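Local coordinates for protein cortical-lytic enzyme (PDB 5JIP) that probably acts as a muramidase of glycosyl hydrolase family 25, hydrolysing spore cortex peptidoglycan during germination, at residues 105-119 with 144-158. Numbering follows the deposited sequence.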
loop_
_atom_site.group_PDB
_atom_site.type_symbol
_atom_site.label_atom_id
_atom_site.label_comp_id
_atom_site.label_asym_id
_atom_site.label_seq_id
_atom_site.Cartn_x
_atom_site.Cartn_y
_atom_site.Cartn_z
ATOM N N TYR A 105 -19.221 10.249 -5.014
ATOM C CA TYR A 105 -18.541 11.535 -5.040
ATOM C C TYR A 105 -17.690 11.712 -6.301
ATOM O O TYR A 105 -16.834 12.602 -6.343
ATOM C CB TYR A 105 -17.706 11.705 -3.755
ATOM C CG TYR A 105 -18.548 11.475 -2.512
ATOM C CD1 TYR A 105 -19.388 12.458 -2.047
ATOM C CD2 TYR A 105 -18.530 10.260 -1.842
ATOM C CE1 TYR A 105 -20.193 12.247 -0.950
ATOM C CE2 TYR A 105 -19.335 10.034 -0.750
ATOM C CZ TYR A 105 -20.149 11.030 -0.299
ATOM O OH TYR A 105 -20.950 10.799 0.812
ATOM N N GLY A 106 -17.941 10.919 -7.339
ATOM C CA GLY A 106 -17.271 11.046 -8.619
ATOM C C GLY A 106 -16.301 9.902 -8.865
ATOM O O GLY A 106 -15.941 9.143 -7.967
ATOM N N ASP A 107 -15.867 9.795 -10.127
ATOM C CA ASP A 107 -14.857 8.805 -10.478
ATOM C C ASP A 107 -13.462 9.254 -10.056
ATOM O O ASP A 107 -12.671 8.454 -9.544
ATOM C CB ASP A 107 -14.867 8.554 -11.977
ATOM C CG ASP A 107 -16.247 8.247 -12.506
ATOM O OD1 ASP A 107 -16.959 7.465 -11.843
ATOM O OD2 ASP A 107 -16.573 8.756 -13.600
ATOM N N LEU A 108 -13.133 10.516 -10.304
ATOM C CA LEU A 108 -11.826 11.046 -9.960
ATOM C C LEU A 108 -11.873 11.660 -8.569
ATOM O O LEU A 108 -12.956 11.892 -8.012
ATOM C CB LEU A 108 -11.399 12.104 -10.960
ATOM C CG LEU A 108 -11.811 11.879 -12.399
ATOM C CD1 LEU A 108 -11.513 13.128 -13.248
ATOM C CD2 LEU A 108 -11.072 10.662 -12.942
ATOM N N PHE A 109 -10.674 11.926 -8.006
ATOM C CA PHE A 109 -10.557 12.640 -6.735
ATOM C C PHE A 109 -11.481 13.852 -6.768
ATOM O O PHE A 109 -11.341 14.713 -7.646
ATOM C CB PHE A 109 -9.141 13.185 -6.451
ATOM C CG PHE A 109 -8.058 12.154 -6.273
ATOM C CD1 PHE A 109 -7.998 11.348 -5.141
ATOM C CD2 PHE A 109 -7.023 12.080 -7.193
ATOM C CE1 PHE A 109 -6.971 10.453 -4.993
ATOM C CE2 PHE A 109 -5.986 11.198 -7.037
ATOM C CZ PHE A 109 -5.947 10.384 -5.954
ATOM N N PRO A 110 -12.362 14.005 -5.800
ATOM C CA PRO A 110 -12.946 15.324 -5.569
ATOM C C PRO A 110 -11.840 16.335 -5.310
ATOM O O PRO A 110 -10.796 15.996 -4.755
ATOM C CB PRO A 110 -13.835 15.112 -4.334
ATOM C CG PRO A 110 -14.046 13.630 -4.264
ATOM C CD PRO A 110 -12.786 13.028 -4.786
ATOM N N VAL A 111 -12.051 17.576 -5.755
ATOM C CA VAL A 111 -11.004 18.589 -5.734
ATOM C C VAL A 111 -11.485 19.837 -4.988
ATOM O O VAL A 111 -12.609 20.316 -5.209
ATOM C CB VAL A 111 -10.563 18.946 -7.166
ATOM C CG1 VAL A 111 -9.783 20.247 -7.231
ATOM C CG2 VAL A 111 -9.729 17.828 -7.748
ATOM N N LEU A 112 -10.612 20.360 -4.115
ATOM C CA LEU A 112 -10.724 21.705 -3.560
ATOM C C LEU A 112 -9.849 22.658 -4.369
ATOM O O LEU A 112 -8.632 22.484 -4.452
ATOM C CB LEU A 112 -10.322 21.719 -2.086
ATOM C CG LEU A 112 -10.399 23.063 -1.364
ATOM C CD1 LEU A 112 -11.842 23.457 -1.170
ATOM C CD2 LEU A 112 -9.697 22.923 -0.024
ATOM N N ASP A 113 -10.490 23.648 -4.970
ATOM C CA ASP A 113 -9.867 24.619 -5.868
ATOM C C ASP A 113 -9.646 25.901 -5.078
ATOM O O ASP A 113 -10.609 26.594 -4.736
ATOM C CB ASP A 113 -10.790 24.805 -7.078
ATOM C CG ASP A 113 -10.450 26.017 -7.958
ATOM O OD1 ASP A 113 -9.423 26.700 -7.747
ATOM O OD2 ASP A 113 -11.243 26.248 -8.906
ATOM N N VAL A 114 -8.381 26.205 -4.769
ATOM C CA VAL A 114 -8.012 27.333 -3.919
ATOM C C VAL A 114 -7.216 28.314 -4.767
ATOM O O VAL A 114 -6.107 28.008 -5.229
ATOM C CB VAL A 114 -7.212 26.897 -2.683
ATOM C CG1 VAL A 114 -6.855 28.112 -1.819
ATOM C CG2 VAL A 114 -7.992 25.888 -1.890
ATOM N N GLU A 115 -7.791 29.481 -4.977
ATOM C CA GLU A 115 -7.193 30.525 -5.796
ATOM C C GLU A 115 -7.343 31.889 -5.148
ATOM O O GLU A 115 -6.983 32.889 -5.769
ATOM C CB GLU A 115 -7.842 30.567 -7.198
ATOM C CG GLU A 115 -7.580 29.364 -8.046
ATOM C CD GLU A 115 -8.439 29.373 -9.300
ATOM O OE1 GLU A 115 -8.427 30.405 -10.020
ATOM O OE2 GLU A 115 -9.133 28.364 -9.543
ATOM N N THR A 116 -7.883 31.960 -3.939
ATOM C CA THR A 116 -8.203 33.207 -3.269
ATOM C C THR A 116 -8.008 32.977 -1.777
ATOM O O THR A 116 -8.088 31.827 -1.319
ATOM C CB THR A 116 -9.639 33.646 -3.613
ATOM O OG1 THR A 116 -9.854 35.004 -3.212
ATOM C CG2 THR A 116 -10.657 32.767 -2.954
ATOM N N PRO A 117 -7.705 34.026 -0.994
ATOM C CA PRO A 117 -7.445 35.419 -1.379
ATOM C C PRO A 117 -6.007 35.623 -1.788
ATOM O O PRO A 117 -5.129 34.863 -1.362
ATOM C CB PRO A 117 -7.763 36.197 -0.100
ATOM C CG PRO A 117 -7.321 35.256 0.992
ATOM C CD PRO A 117 -7.628 33.848 0.474
ATOM N N THR A 118 -5.767 36.633 -2.621
ATOM C CA THR A 118 -4.426 37.015 -3.038
ATOM C C THR A 118 -4.025 38.367 -2.485
ATOM O O THR A 118 -3.041 38.947 -2.943
ATOM C CB THR A 118 -4.318 37.055 -4.560
ATOM O OG1 THR A 118 -5.302 37.961 -5.077
ATOM C CG2 THR A 118 -4.518 35.663 -5.152
ATOM N N ASP A 119 -4.799 38.913 -1.581
ATOM C CA ASP A 119 -4.355 40.099 -0.881
ATOM C C ASP A 119 -3.603 39.595 0.348
ATOM O O ASP A 119 -3.179 38.433 0.401
ATOM C CB ASP A 119 -5.548 41.020 -0.617
ATOM C CG ASP A 119 -6.655 40.353 0.145
ATOM O OD1 ASP A 119 -6.459 39.231 0.639
ATOM O OD2 ASP A 119 -7.729 40.971 0.266
ATOM N N ARG A 144 -13.377 9.439 1.029
ATOM C CA ARG A 144 -12.692 9.714 -0.227
ATOM C C ARG A 144 -11.568 10.714 -0.009
ATOM O O ARG A 144 -11.764 11.749 0.631
ATOM C CB ARG A 144 -13.648 10.288 -1.290
ATOM C CG ARG A 144 -14.686 9.334 -1.827
ATOM C CD ARG A 144 -14.076 8.281 -2.701
ATOM N NE ARG A 144 -13.392 8.846 -3.877
ATOM C CZ ARG A 144 -13.958 9.118 -5.053
ATOM N NH1 ARG A 144 -15.250 8.895 -5.282
ATOM N NH2 ARG A 144 -13.212 9.604 -6.034
ATOM N N ARG A 145 -10.420 10.430 -0.604
ATOM C CA ARG A 145 -9.336 11.396 -0.671
ATOM C C ARG A 145 -9.710 12.655 -1.447
ATOM O O ARG A 145 -10.323 12.600 -2.518
ATOM C CB ARG A 145 -8.112 10.795 -1.337
ATOM C CG ARG A 145 -7.472 9.608 -0.664
ATOM C CD ARG A 145 -6.994 9.897 0.755
ATOM N NE ARG A 145 -6.281 11.147 0.947
ATOM C CZ ARG A 145 -4.975 11.336 0.754
ATOM N NH1 ARG A 145 -4.219 10.368 0.277
ATOM N NH2 ARG A 145 -4.423 12.520 1.022
ATOM N N LEU A 146 -9.291 13.792 -0.908
ATOM C CA LEU A 146 -9.479 15.103 -1.507
ATOM C C LEU A 146 -8.183 15.578 -2.161
ATOM O O LEU A 146 -7.135 15.621 -1.511
ATOM C CB LEU A 146 -9.916 16.099 -0.428
ATOM C CG LEU A 146 -10.185 17.531 -0.882
ATOM C CD1 LEU A 146 -11.418 17.570 -1.784
ATOM C CD2 LEU A 146 -10.360 18.447 0.312
ATOM N N MET A 147 -8.255 15.937 -3.439
ATOM C CA MET A 147 -7.124 16.544 -4.148
ATOM C C MET A 147 -7.207 18.065 -4.055
ATOM O O MET A 147 -8.302 18.631 -4.059
ATOM C CB MET A 147 -7.090 16.096 -5.619
ATOM C CG MET A 147 -6.013 16.786 -6.466
ATOM S SD MET A 147 -5.396 15.793 -7.840
ATOM C CE MET A 147 -6.811 15.791 -8.916
ATOM N N LEU A 148 -6.041 18.708 -3.908
ATOM C CA LEU A 148 -5.922 20.166 -3.874
ATOM C C LEU A 148 -5.485 20.693 -5.233
ATOM O O LEU A 148 -4.492 20.226 -5.806
ATOM C CB LEU A 148 -4.921 20.621 -2.808
ATOM C CG LEU A 148 -4.736 22.153 -2.721
ATOM C CD1 LEU A 148 -5.980 22.749 -2.185
ATOM C CD2 LEU A 148 -3.526 22.483 -1.848
ATOM N N TYR A 149 -6.259 21.638 -5.769
ATOM C CA TYR A 149 -5.848 22.413 -6.923
ATOM C C TYR A 149 -5.419 23.807 -6.481
ATOM O O TYR A 149 -6.152 24.487 -5.748
ATOM C CB TYR A 149 -6.966 22.551 -7.958
ATOM C CG TYR A 149 -6.636 23.581 -9.025
ATOM C CD1 TYR A 149 -6.807 24.946 -8.788
ATOM C CD2 TYR A 149 -6.190 23.196 -10.283
ATOM C CE1 TYR A 149 -6.497 25.890 -9.736
ATOM C CE2 TYR A 149 -5.902 24.166 -11.271
ATOM C CZ TYR A 149 -6.062 25.510 -10.976
ATOM O OH TYR A 149 -5.790 26.486 -11.902
ATOM N N THR A 150 -4.257 24.242 -6.959
ATOM C CA THR A 150 -3.824 25.608 -6.762
ATOM C C THR A 150 -2.741 25.893 -7.784
ATOM O O THR A 150 -2.212 24.985 -8.414
ATOM C CB THR A 150 -3.341 25.832 -5.311
ATOM O OG1 THR A 150 -3.190 27.233 -5.070
ATOM C CG2 THR A 150 -2.046 25.170 -5.070
ATOM N N GLY A 151 -2.393 27.182 -7.920
ATOM C CA GLY A 151 -1.372 27.604 -8.849
ATOM C C GLY A 151 0.001 27.775 -8.204
ATOM O O GLY A 151 0.122 28.012 -7.005
ATOM N N LEU A 152 1.038 27.657 -9.041
ATOM C CA LEU A 152 2.404 27.876 -8.575
ATOM C C LEU A 152 2.569 29.283 -8.018
ATOM O O LEU A 152 3.171 29.475 -6.951
ATOM C CB LEU A 152 3.389 27.629 -9.723
ATOM C CG LEU A 152 4.895 27.762 -9.386
ATOM C CD1 LEU A 152 5.262 26.837 -8.249
ATOM C CD2 LEU A 152 5.808 27.487 -10.593
ATOM N N PHE A 153 2.030 30.278 -8.721
ATOM C CA PHE A 153 2.098 31.655 -8.232
ATOM C C PHE A 153 1.479 31.783 -6.848
ATOM O O PHE A 153 2.076 32.375 -5.934
ATOM C CB PHE A 153 1.402 32.577 -9.222
ATOM C CG PHE A 153 1.367 34.009 -8.788
ATOM C CD1 PHE A 153 2.461 34.822 -8.981
ATOM C CD2 PHE A 153 0.240 34.541 -8.182
ATOM C CE1 PHE A 153 2.442 36.141 -8.573
ATOM C CE2 PHE A 153 0.219 35.857 -7.776
ATOM C CZ PHE A 153 1.318 36.655 -7.979
ATOM N N PHE A 154 0.281 31.216 -6.679
ATOM C CA PHE A 154 -0.447 31.280 -5.421
ATOM C C PHE A 154 0.348 30.651 -4.282
ATOM O O PHE A 154 0.441 31.226 -3.190
ATOM C CB PHE A 154 -1.798 30.581 -5.596
ATOM C CG PHE A 154 -2.756 30.800 -4.477
ATOM C CD1 PHE A 154 -3.562 31.918 -4.466
ATOM C CD2 PHE A 154 -2.882 29.871 -3.443
ATOM C CE1 PHE A 154 -4.457 32.130 -3.442
ATOM C CE2 PHE A 154 -3.783 30.071 -2.417
ATOM C CZ PHE A 154 -4.571 31.197 -2.407
ATOM N N ILE A 155 0.922 29.458 -4.514
ATOM C CA ILE A 155 1.768 28.828 -3.506
ATOM C C ILE A 155 2.871 29.798 -3.103
ATOM O O ILE A 155 3.169 29.958 -1.918
ATOM C CB ILE A 155 2.333 27.491 -4.036
ATOM C CG1 ILE A 155 1.211 26.440 -4.128
ATOM C CG2 ILE A 155 3.448 26.967 -3.148
ATOM C CD1 ILE A 155 1.620 25.162 -4.843
ATOM N N GLY A 156 3.456 30.491 -4.083
ATOM C CA GLY A 156 4.545 31.417 -3.807
ATOM C C GLY A 156 4.122 32.615 -2.979
ATOM O O GLY A 156 4.914 33.147 -2.199
ATOM N N LEU A 157 2.876 33.049 -3.126
ATOM C CA LEU A 157 2.363 34.132 -2.297
ATOM C C LEU A 157 2.285 33.739 -0.836
ATOM O O LEU A 157 2.270 34.606 0.042
ATOM C CB LEU A 157 0.964 34.535 -2.746
ATOM C CG LEU A 157 0.792 35.465 -3.915
ATOM C CD1 LEU A 157 -0.701 35.578 -4.154
ATOM C CD2 LEU A 157 1.397 36.821 -3.614
ATOM N N TYR A 158 2.144 32.453 -0.562
ATOM C CA TYR A 158 1.900 31.960 0.786
ATOM C C TYR A 158 3.095 31.167 1.302
ATOM O O TYR A 158 2.946 30.166 2.000
ATOM C CB TYR A 158 0.624 31.134 0.817
ATOM C CG TYR A 158 -0.601 32.008 0.821
ATOM C CD1 TYR A 158 -1.065 32.568 2.003
ATOM C CD2 TYR A 158 -1.274 32.304 -0.364
ATOM C CE1 TYR A 158 -2.177 33.383 2.017
ATOM C CE2 TYR A 158 -2.394 33.118 -0.363
ATOM C CZ TYR A 158 -2.841 33.649 0.826
ATOM O OH TYR A 158 -3.949 34.450 0.852
HETATM O O HOH W 1 -17.720 7.547 -4.174
#
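Val-111, Leu-112 and Asp-113 pair in parallel with Met-147, Leu-148 and Tyr-149, a worked example of the beta-alpha-beta unit from which TIM barrels are built; helix 124-142 makes the crossover. Four backbone hydrogen bonds join the strands, running from Met-147 N to Pro-110 O (2.9 Å) as far as Val-114 N to Tyr-149 O (3.0 Å). Thr-150 OG1 extends them by donating to Val-114 O.

Apolar contacts line both faces of the sheet. Leu-112 meets Leu-146 and Leu-148 on the side where Phe-134 of the crossover helix packs. On the other, Val-111 CG2 touches Met-147 CE at 3.7 Å, while the Met-147 sulfur lies obliquely to the Phe-109 ring in a Met-aromatic contact. Farther along, Val-114 CG1 meets Phe-154 CE2; Glu-115 CA lies over one face of the Phe-154 ring, offset toward the rim, and Tyr-158 CE2 over the opposite face.

Polar side chains grip the loops. Bent at chi2 and chi3 (-71° and -61°), Arg-144 brings NH1 to Gly-106 O at 2.8 Å, nearly in the guanidinium plane, with Pro-110 CD over one face. Tyr-158 OH donates to Pro-117 O (2.5 Å) from above the carbonyl plane.

Asp-113 OD1 approaches Tyr-149 CD1 (3.3 Å) and Glu-115 OE2 approaches Tyr-149 CE1 (3.6 Å), both obliquely. The tyrosine ring thus borders two carboxylates that hydrogen-bond a bound MES buffer molecule, consistent with a pocket at this end of the sheet.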